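Local coordinates for protein thiazoline oxidase/subtilisin-like protease (Prochloron didemni, PDB 4H6X) that acts as the PatG maturation protease of patellamide biosynthesis, a subtilisin-like enzyme that probably cleaves and transamidates precursor peptides, at residues A[53-63]-A[132-142]; A[166-174]-A[277-288]. One frame throughout, in Å; residues are numbered along the deposited sequence.

Contact 1. Residues A[53-63]-A[132-142]; sequences EVSKVFPYWHE and CRVINMPQDAV
H62 rests one face of its imidazole on V142, whose CG1 lies 3.4 Å from the ring centroid in a CH-pi contact, while P59 CB of its own turn sits against the opposite face. Followed outward, H62 CB stands 4.3 Å from A141 CB, and CG, anti to the carbonyl carbon (chi1 -67°), directs the ring toward the turn from Q139 to V142. ND1 is hydrogen-bonded to a water, and that water donates to P138 O. CE1, at the ring edge, faces Q139 OE1, which lies in the ring plane 3.2 Å away, with ring and amide planes 79° apart, and CD2 borders V142 CG1. At the tip, NE2 is hydrogen-bonded to N155, which also holds Q139 OE1. Nearer the strands, P138 CD lies over a face of the F58 ring in a second CH-pi contact.

Backbone bonds continue the join: V134 N donates to E53 O (2.8 Å), N136 N to S55 O, S55 N to V134 O and V57 N to N136 O. Strands 53-56 and 133-138 thus run parallel, 22° apart, the former being an outermost strand of the parallel sheet with order 2-3-1-4-5-6-7 that forms the core of the subtilase alpha/beta fold.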
loop_
_atom_site.group_PDB
_atom_site.type_symbol
_atom_site.label_atom_id
_atom_site.label_comp_id
_atom_site.label_asym_id
_atom_site.label_seq_id
_atom_site.Cartn_x
_atom_site.Cartn_y
_atom_site.Cartn_z
ATOM N N GLU A 53 6.203 5.716 12.504
ATOM C CA GLU A 53 7.057 6.758 11.958
ATOM C C GLU A 53 6.397 7.315 10.696
ATOM O O GLU A 53 6.863 7.053 9.590
ATOM C CB GLU A 53 8.446 6.204 11.634
ATOM C CG GLU A 53 9.534 6.621 12.603
ATOM C CD GLU A 53 10.301 7.816 12.094
ATOM O OE1 GLU A 53 11.250 7.619 11.292
ATOM O OE2 GLU A 53 9.949 8.951 12.497
ATOM N N VAL A 54 5.308 8.072 10.873
ATOM C CA VAL A 54 4.576 8.663 9.749
ATOM C C VAL A 54 4.729 10.179 9.717
ATOM O O VAL A 54 4.785 10.819 10.764
ATOM C CB VAL A 54 3.066 8.316 9.768
ATOM C CG1 VAL A 54 2.838 6.852 9.426
ATOM C CG2 VAL A 54 2.406 8.689 11.098
ATOM N N SER A 55 4.773 10.758 8.520
ATOM C CA SER A 55 4.714 12.222 8.385
ATOM C C SER A 55 4.130 12.581 7.023
ATOM O O SER A 55 4.193 11.770 6.089
ATOM C CB SER A 55 6.104 12.835 8.527
ATOM O OG SER A 55 6.937 12.357 7.493
ATOM N N LYS A 56 3.553 13.778 6.922
ATOM C CA LYS A 56 2.974 14.243 5.663
ATOM C C LYS A 56 3.857 15.273 4.982
ATOM O O LYS A 56 4.344 16.196 5.625
ATOM C CB LYS A 56 1.582 14.856 5.871
ATOM C CG LYS A 56 0.556 13.899 6.443
ATOM C CD LYS A 56 -0.784 14.587 6.606
ATOM C CE LYS A 56 -1.665 13.820 7.572
ATOM N NZ LYS A 56 -3.064 14.347 7.600
ATOM N N VAL A 57 4.039 15.111 3.675
ATOM C CA VAL A 57 4.636 16.133 2.847
ATOM C C VAL A 57 3.624 16.446 1.746
ATOM O O VAL A 57 3.420 15.635 0.845
ATOM C CB VAL A 57 6.010 15.685 2.269
ATOM C CG1 VAL A 57 6.536 16.711 1.267
ATOM C CG2 VAL A 57 7.026 15.481 3.393
ATOM N N PHE A 58 2.969 17.602 1.855
ATOM C CA PHE A 58 1.975 18.042 0.879
ATOM C C PHE A 58 2.691 18.630 -0.320
ATOM O O PHE A 58 3.579 19.451 -0.144
ATOM C CB PHE A 58 1.020 19.096 1.475
ATOM C CG PHE A 58 0.111 18.555 2.525
ATOM C CD1 PHE A 58 -1.161 18.103 2.196
ATOM C CD2 PHE A 58 0.523 18.477 3.843
ATOM C CE1 PHE A 58 -1.998 17.584 3.171
ATOM C CE2 PHE A 58 -0.305 17.958 4.820
ATOM C CZ PHE A 58 -1.566 17.509 4.482
ATOM N N PRO A 59 2.305 18.221 -1.544
ATOM C CA PRO A 59 2.935 18.801 -2.740
ATOM C C PRO A 59 2.791 20.323 -2.669
ATOM O O PRO A 59 1.669 20.825 -2.565
ATOM C CB PRO A 59 2.098 18.227 -3.893
ATOM C CG PRO A 59 1.505 16.976 -3.339
ATOM C CD PRO A 59 1.239 17.270 -1.888
ATOM N N TYR A 60 3.911 21.043 -2.712
ATOM C CA TYR A 60 3.894 22.489 -2.498
ATOM C C TYR A 60 3.234 23.261 -3.652
ATOM O O TYR A 60 2.883 24.446 -3.504
ATOM C CB TYR A 60 5.310 22.983 -2.245
ATOM C CG TYR A 60 6.294 22.593 -3.341
ATOM C CD1 TYR A 60 6.508 23.425 -4.430
ATOM C CD2 TYR A 60 6.978 21.381 -3.289
ATOM C CE1 TYR A 60 7.391 23.078 -5.430
ATOM C CE2 TYR A 60 7.867 21.014 -4.288
ATOM C CZ TYR A 60 8.071 21.872 -5.349
ATOM O OH TYR A 60 8.915 21.524 -6.352
ATOM N N TRP A 61 3.083 22.591 -4.793
ATOM C CA TRP A 61 2.423 23.169 -5.963
ATOM C C TRP A 61 0.891 23.046 -5.943
ATOM O O TRP A 61 0.218 23.540 -6.850
ATOM C CB TRP A 61 3.009 22.597 -7.270
ATOM C CG TRP A 61 2.825 21.097 -7.452
ATOM C CD1 TRP A 61 1.805 20.465 -8.113
ATOM C CD2 TRP A 61 3.708 20.064 -6.992
ATOM N NE1 TRP A 61 1.989 19.102 -8.068
ATOM C CE2 TRP A 61 3.149 18.829 -7.386
ATOM C CE3 TRP A 61 4.923 20.065 -6.278
ATOM C CZ2 TRP A 61 3.762 17.592 -7.086
ATOM C CZ3 TRP A 61 5.539 18.819 -5.976
ATOM C CH2 TRP A 61 4.951 17.614 -6.385
ATOM N N HIS A 62 0.338 22.418 -4.903
ATOM C CA HIS A 62 -1.123 22.359 -4.717
ATOM C C HIS A 62 -1.647 23.520 -3.885
ATOM O O HIS A 62 -1.025 23.913 -2.908
ATOM C CB HIS A 62 -1.542 21.054 -4.025
ATOM C CG HIS A 62 -1.317 19.828 -4.851
ATOM N ND1 HIS A 62 -1.381 18.557 -4.320
ATOM C CD2 HIS A 62 -1.017 19.674 -6.164
ATOM C CE1 HIS A 62 -1.155 17.672 -5.277
ATOM N NE2 HIS A 62 -0.929 18.323 -6.405
ATOM N N GLU A 63 -2.793 24.067 -4.277
ATOM C CA GLU A 63 -3.551 24.961 -3.397
ATOM C C GLU A 63 -4.129 24.101 -2.270
ATOM O O GLU A 63 -4.698 23.043 -2.539
ATOM C CB GLU A 63 -4.675 25.666 -4.159
ATOM C CG GLU A 63 -4.222 26.766 -5.114
ATOM C CD GLU A 63 -3.609 27.980 -4.414
ATOM O OE1 GLU A 63 -3.855 28.192 -3.201
ATOM O OE2 GLU A 63 -2.875 28.734 -5.091
ATOM N N CYS A 132 8.846 0.543 9.561
ATOM C CA CYS A 132 9.402 1.367 8.476
ATOM C C CYS A 132 8.961 2.807 8.599
ATOM O O CYS A 132 7.952 3.099 9.262
ATOM C CB CYS A 132 8.983 0.819 7.110
ATOM S SG CYS A 132 9.707 -0.800 6.765
ATOM N N ARG A 133 9.717 3.700 7.960
ATOM C CA ARG A 133 9.389 5.126 7.907
ATOM C C ARG A 133 8.406 5.342 6.758
ATOM O O ARG A 133 8.616 4.852 5.641
ATOM C CB ARG A 133 10.665 5.947 7.682
ATOM C CG ARG A 133 10.489 7.463 7.642
ATOM C CD ARG A 133 11.849 8.150 7.679
ATOM N NE ARG A 133 11.764 9.570 7.347
ATOM C CZ ARG A 133 12.133 10.099 6.182
ATOM N NH1 ARG A 133 12.633 9.333 5.216
ATOM N NH2 ARG A 133 12.013 11.405 5.982
ATOM N N VAL A 134 7.313 6.046 7.039
ATOM C CA VAL A 134 6.317 6.301 6.005
ATOM C C VAL A 134 6.100 7.798 5.845
ATOM O O VAL A 134 5.912 8.512 6.843
ATOM C CB VAL A 134 4.973 5.605 6.309
ATOM C CG1 VAL A 134 3.877 6.146 5.394
ATOM C CG2 VAL A 134 5.103 4.089 6.161
ATOM N N ILE A 135 6.161 8.257 4.594
ATOM C CA ILE A 135 5.773 9.628 4.233
ATOM C C ILE A 135 4.523 9.572 3.363
ATOM O O ILE A 135 4.533 8.975 2.279
ATOM C CB ILE A 135 6.891 10.372 3.466
ATOM C CG1 ILE A 135 8.137 10.522 4.356
ATOM C CG2 ILE A 135 6.395 11.741 2.949
ATOM C CD1 ILE A 135 9.392 10.998 3.621
ATOM N N ASN A 136 3.437 10.156 3.860
ATOM C CA ASN A 136 2.260 10.375 3.038
ATOM C C ASN A 136 2.409 11.664 2.236
ATOM O O ASN A 136 2.757 12.711 2.789
ATOM C CB ASN A 136 0.999 10.423 3.906
ATOM C CG ASN A 136 0.515 9.039 4.318
ATOM O OD1 ASN A 136 -0.116 8.325 3.528
ATOM N ND2 ASN A 136 0.777 8.668 5.556
ATOM N N MET A 137 2.155 11.592 0.934
ATOM C CA MET A 137 2.136 12.790 0.091
ATOM C C MET A 137 0.712 12.977 -0.452
ATOM O O MET A 137 0.388 12.492 -1.552
ATOM C CB MET A 137 3.149 12.661 -1.051
ATOM C CG MET A 137 3.332 13.941 -1.864
ATOM S SD MET A 137 4.329 13.716 -3.361
ATOM C CE MET A 137 5.862 13.161 -2.638
ATOM N N PRO A 138 -0.161 13.649 0.327
ATOM C CA PRO A 138 -1.587 13.674 -0.043
ATOM C C PRO A 138 -1.852 14.442 -1.330
ATOM O O PRO A 138 -1.227 15.474 -1.565
ATOM C CB PRO A 138 -2.244 14.411 1.134
ATOM C CG PRO A 138 -1.302 14.201 2.273
ATOM C CD PRO A 138 0.066 14.284 1.633
ATOM N N GLN A 139 -2.803 13.946 -2.120
ATOM C CA GLN A 139 -3.132 14.490 -3.429
ATOM C C GLN A 139 -4.572 15.040 -3.513
ATOM O O GLN A 139 -5.025 15.447 -4.592
ATOM C CB GLN A 139 -2.966 13.397 -4.500
ATOM C CG GLN A 139 -1.588 12.736 -4.552
ATOM C CD GLN A 139 -0.483 13.727 -4.874
ATOM O OE1 GLN A 139 -0.645 14.597 -5.732
ATOM N NE2 GLN A 139 0.633 13.619 -4.170
ATOM N N ASP A 140 -5.307 15.041 -2.405
ATOM C CA ASP A 140 -6.767 15.274 -2.515
ATOM C C ASP A 140 -7.124 16.713 -2.902
ATOM O O ASP A 140 -8.231 16.978 -3.431
ATOM C CB ASP A 140 -7.514 14.820 -1.257
ATOM C CG ASP A 140 -7.151 15.629 -0.035
ATOM O OD1 ASP A 140 -5.938 15.677 0.306
ATOM O OD2 ASP A 140 -8.092 16.201 0.585
ATOM N N ALA A 141 -6.175 17.621 -2.665
ATOM C CA ALA A 141 -6.376 19.038 -2.923
ATOM C C ALA A 141 -6.533 19.362 -4.402
ATOM O O ALA A 141 -7.240 20.311 -4.744
ATOM C CB ALA A 141 -5.278 19.869 -2.295
ATOM N N VAL A 142 -5.904 18.574 -5.278
ATOM C CA VAL A 142 -6.170 18.701 -6.729
ATOM C C VAL A 142 -7.644 18.441 -7.074
ATOM O O VAL A 142 -8.067 18.646 -8.213
ATOM C CB VAL A 142 -5.270 17.803 -7.627
ATOM C CG1 VAL A 142 -3.805 18.099 -7.398
ATOM C CG2 VAL A 142 -5.565 16.315 -7.455
HETATM O O HOH W 1 6.925 3.229 11.788
HETATM O O HOH W 2 7.912 9.853 8.175
HETATM O O HOH W 3 -2.924 17.803 -2.042
#

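Contact 2. Residues A[166-174]-A[277-288]; sequences LGANIIHCA and APVMTGISALLM
The H172 ring meets the first turns of segment 277-288 by its edge: T281 OG1 and the carbonyl carbon of A277 lie in the ring plane, P278 N lies near it, and A277 CB approaches obliquely. With CG anti to the backbone N (chi1 -171°), the imidazole reaches from strand 170-173 to the helix and passes T281, whose OG1 is 3.9 Å from H172 CB. The imidazole is probably turned over in the model, so which ring atom faces T281 OG1 is doubtful. An alanine here is likely to open a gap at A277 and P278 and to leave T281 without the ring edge it now faces.

Two residues earlier, I170 drives its CD1 methyl against the helix backbone, 3.5 Å from A285 N, with A285 CB at 3.8 Å and S284 CB at 3.9 Å. Its CG2 branch turns to T281 CG2, 4.0 Å away. M288 extends beyond CG back to the strand and lays its thioether across I170, CE coming 3.7 Å from I170 CG1; its SD also borders N169 CB at 4.0 Å. V203 of the adjoining strand 201-205 packs on both I170 and T281.

Strand 170-173 runs antiparallel to 277-288 (176°), part of helix 273-293, which carries the TSMAAP sequence typical of subtilases and packs lengthwise on one face of the central sheet. The contact is aliphatic round I170 and M288 and polar round H172 and T281. The buried S284 hydroxyl is satisfied inside the helix, donating to M280 O at 2.8 Å, and that oxygen takes S284 N from the opposite face of its plane. Apolar packing of I170 against A285, S284 and M288 thus joins strand to helix, while H172 brings a polar ring to the N-terminal end of the segment.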
loop_
_atom_site.group_PDB
_atom_site.type_symbol
_atom_site.label_atom_id
_atom_site.label_comp_id
_atom_site.label_asym_id
_atom_site.label_seq_id
_atom_site.Cartn_x
_atom_site.Cartn_y
_atom_site.Cartn_z
ATOM N N LEU A 166 12.658 13.059 -1.463
ATOM C CA LEU A 166 12.379 12.770 -0.060
ATOM C C LEU A 166 13.069 11.500 0.478
ATOM O O LEU A 166 13.000 11.218 1.669
ATOM C CB LEU A 166 10.861 12.704 0.167
ATOM C CG LEU A 166 10.091 14.005 -0.073
ATOM C CD1 LEU A 166 8.599 13.717 -0.074
ATOM C CD2 LEU A 166 10.455 15.060 0.975
ATOM N N GLY A 167 13.745 10.747 -0.381
ATOM C CA GLY A 167 14.457 9.550 0.096
ATOM C C GLY A 167 13.672 8.242 0.026
ATOM O O GLY A 167 14.007 7.277 0.720
ATOM N N ALA A 168 12.635 8.202 -0.813
ATOM C CA ALA A 168 11.862 6.985 -1.000
ATOM C C ALA A 168 12.786 5.844 -1.407
ATOM O O ALA A 168 13.653 6.019 -2.280
ATOM C CB ALA A 168 10.798 7.172 -2.073
ATOM N N ASN A 169 12.595 4.709 -0.740
ATOM C CA ASN A 169 13.054 3.407 -1.196
ATOM C C ASN A 169 11.947 2.745 -2.010
ATOM O O ASN A 169 12.213 1.996 -2.961
ATOM C CB ASN A 169 13.414 2.531 0.013
ATOM C CG ASN A 169 14.676 3.015 0.722
ATOM O OD1 ASN A 169 15.768 2.977 0.157
ATOM N ND2 ASN A 169 14.525 3.510 1.935
ATOM N N ILE A 170 10.705 3.014 -1.607
ATOM C CA ILE A 170 9.512 2.500 -2.284
ATOM C C ILE A 170 8.546 3.663 -2.432
ATOM O O ILE A 170 8.338 4.414 -1.487
ATOM C CB ILE A 170 8.820 1.379 -1.486
ATOM C CG1 ILE A 170 9.808 0.234 -1.174
ATOM C CG2 ILE A 170 7.585 0.840 -2.228
ATOM C CD1 ILE A 170 9.204 -0.883 -0.320
ATOM N N ILE A 171 7.986 3.803 -3.623
ATOM C CA ILE A 171 6.913 4.747 -3.887
ATOM C C ILE A 171 5.660 3.929 -4.201
ATOM O O ILE A 171 5.629 3.165 -5.178
ATOM C CB ILE A 171 7.240 5.681 -5.076
ATOM C CG1 ILE A 171 8.547 6.451 -4.821
ATOM C CG2 ILE A 171 6.062 6.619 -5.352
ATOM C CD1 ILE A 171 9.109 7.222 -6.023
ATOM N N HIS A 172 4.652 4.072 -3.348
ATOM C CA HIS A 172 3.358 3.448 -3.554
ATOM C C HIS A 172 2.393 4.422 -4.241
ATOM O O HIS A 172 2.030 5.455 -3.650
ATOM C CB HIS A 172 2.783 2.990 -2.206
ATOM C CG HIS A 172 1.549 2.155 -2.334
ATOM N ND1 HIS A 172 0.286 2.700 -2.431
ATOM C CD2 HIS A 172 1.385 0.814 -2.381
ATOM C CE1 HIS A 172 -0.605 1.731 -2.541
ATOM N NE2 HIS A 172 0.038 0.577 -2.526
ATOM N N CYS A 173 1.995 4.105 -5.475
ATOM C CA CYS A 173 1.057 4.941 -6.250
ATOM C C CYS A 173 -0.290 4.268 -6.416
ATOM O O CYS A 173 -0.362 3.151 -6.928
ATOM C CB CYS A 173 1.559 5.239 -7.672
ATOM S SG CYS A 173 3.316 5.510 -7.918
ATOM N N ALA A 174 -1.349 4.971 -6.011
ATOM C CA ALA A 174 -2.750 4.596 -6.290
ATOM C C ALA A 174 -3.088 3.206 -5.763
ATOM O O ALA A 174 -4.191 2.965 -5.285
ATOM C CB ALA A 174 -3.064 4.704 -7.781
ATOM N N ALA A 277 -2.247 -4.066 -3.431
ATOM C CA ALA A 277 -0.950 -3.344 -3.608
ATOM C C ALA A 277 -0.224 -2.979 -2.308
ATOM O O ALA A 277 0.970 -3.223 -2.208
ATOM C CB ALA A 277 -1.121 -2.107 -4.504
ATOM N N PRO A 278 -0.930 -2.399 -1.305
ATOM C CA PRO A 278 -0.202 -2.071 -0.072
ATOM C C PRO A 278 0.356 -3.287 0.649
ATOM O O PRO A 278 1.373 -3.164 1.337
ATOM C CB PRO A 278 -1.243 -1.373 0.823
ATOM C CG PRO A 278 -2.548 -1.472 0.129
ATOM C CD PRO A 278 -2.310 -1.880 -1.297
ATOM N N VAL A 279 -0.301 -4.439 0.518
ATOM C CA VAL A 279 0.231 -5.675 1.107
ATOM C C VAL A 279 1.642 -5.928 0.506
ATOM O O VAL A 279 2.589 -6.212 1.230
ATOM C CB VAL A 279 -0.731 -6.878 0.896
ATOM C CG1 VAL A 279 -0.124 -8.164 1.436
ATOM C CG2 VAL A 279 -2.083 -6.641 1.579
ATOM N N MET A 280 1.774 -5.775 -0.813
ATOM C CA MET A 280 3.051 -6.017 -1.513
ATOM C C MET A 280 4.082 -4.940 -1.222
ATOM O O MET A 280 5.276 -5.224 -1.147
ATOM C CB MET A 280 2.828 -6.155 -3.027
ATOM C CG MET A 280 2.100 -7.432 -3.428
ATOM S SD MET A 280 2.926 -8.933 -2.823
ATOM C CE MET A 280 1.971 -9.233 -1.348
ATOM N N THR A 281 3.620 -3.701 -1.048
ATOM C CA THR A 281 4.494 -2.639 -0.611
ATOM C C THR A 281 5.076 -2.978 0.775
ATOM O O THR A 281 6.275 -2.817 1.008
ATOM C CB THR A 281 3.763 -1.273 -0.617
ATOM O OG1 THR A 281 3.588 -0.837 -1.976
ATOM C CG2 THR A 281 4.555 -0.224 0.139
ATOM N N GLY A 282 4.234 -3.461 1.678
ATOM C CA GLY A 282 4.697 -3.852 3.021
ATOM C C GLY A 282 5.689 -5.013 2.971
ATOM O O GLY A 282 6.725 -4.990 3.636
ATOM N N ILE A 283 5.366 -6.028 2.177
ATOM C CA ILE A 283 6.237 -7.206 2.046
ATOM C C ILE A 283 7.589 -6.771 1.482
ATOM O O ILE A 283 8.643 -7.111 2.030
ATOM C CB ILE A 283 5.568 -8.329 1.206
ATOM C CG1 ILE A 283 4.353 -8.886 1.980
ATOM C CG2 ILE A 283 6.575 -9.433 0.873
ATOM C CD1 ILE A 283 3.560 -9.953 1.268
ATOM N N SER A 284 7.538 -5.984 0.407
ATOM C CA SER A 284 8.744 -5.449 -0.217
ATOM C C SER A 284 9.587 -4.665 0.770
ATOM O O SER A 284 10.809 -4.801 0.787
ATOM C CB SER A 284 8.385 -4.583 -1.432
ATOM O OG SER A 284 7.732 -5.360 -2.423
ATOM N N ALA A 285 8.946 -3.850 1.601
ATOM C CA ALA A 285 9.672 -3.089 2.627
ATOM C C ALA A 285 10.298 -3.990 3.710
ATOM O O ALA A 285 11.414 -3.737 4.181
ATOM C CB ALA A 285 8.756 -2.064 3.272
ATOM N N LEU A 286 9.569 -5.020 4.123
ATOM C CA LEU A 286 10.141 -6.011 5.036
ATOM C C LEU A 286 11.398 -6.680 4.435
ATOM O O LEU A 286 12.409 -6.864 5.126
ATOM C CB LEU A 286 9.091 -7.065 5.412
ATOM C CG LEU A 286 7.893 -6.682 6.305
ATOM C CD1 LEU A 286 7.085 -7.926 6.648
ATOM C CD2 LEU A 286 8.293 -5.963 7.587
ATOM N N LEU A 287 11.343 -7.026 3.153
ATOM C CA LEU A 287 12.480 -7.702 2.501
ATOM C C LEU A 287 13.673 -6.769 2.394
ATOM O O LEU A 287 14.812 -7.184 2.622
ATOM C CB LEU A 287 12.094 -8.276 1.135
ATOM C CG LEU A 287 11.050 -9.399 1.139
ATOM C CD1 LEU A 287 10.555 -9.692 -0.277
ATOM C CD2 LEU A 287 11.566 -10.673 1.817
ATOM N N MET A 288 13.405 -5.499 2.076
ATOM C CA MET A 288 14.426 -4.463 2.118
ATOM C C MET A 288 14.959 -4.244 3.540
ATOM O O MET A 288 16.159 -4.024 3.724
ATOM C CB MET A 288 13.900 -3.127 1.560
ATOM C CG MET A 288 13.540 -3.122 0.088
ATOM S SD MET A 288 13.022 -1.456 -0.402
ATOM C CE MET A 288 12.780 -1.735 -2.157
#

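How the contacts relate
From the N terminus, strand 34-39 is laid down before either contact. Contact 1 then closes a loop of 68 intervening residues that contains helices 70-82, 87-96 and 101-118 and no strand. Helix 154-165 carries the chain on to 166-174, where contact 2 opens; it closes only after 102 residues that include strands 201-205, 224-229 and 249-253. The two are in series, neither nested nor crossed. Strand 34-39 lies between 133-138 and 170-173 in the same sheet; contact 1 adds the edge strand 53-56 beyond 133-138, and contact 2 sets helix 273-293 on a face beside 170-173. They touch directly: M137 CE is 3.8 Å from L166 CD1, and C132 SG packs on A285 CB.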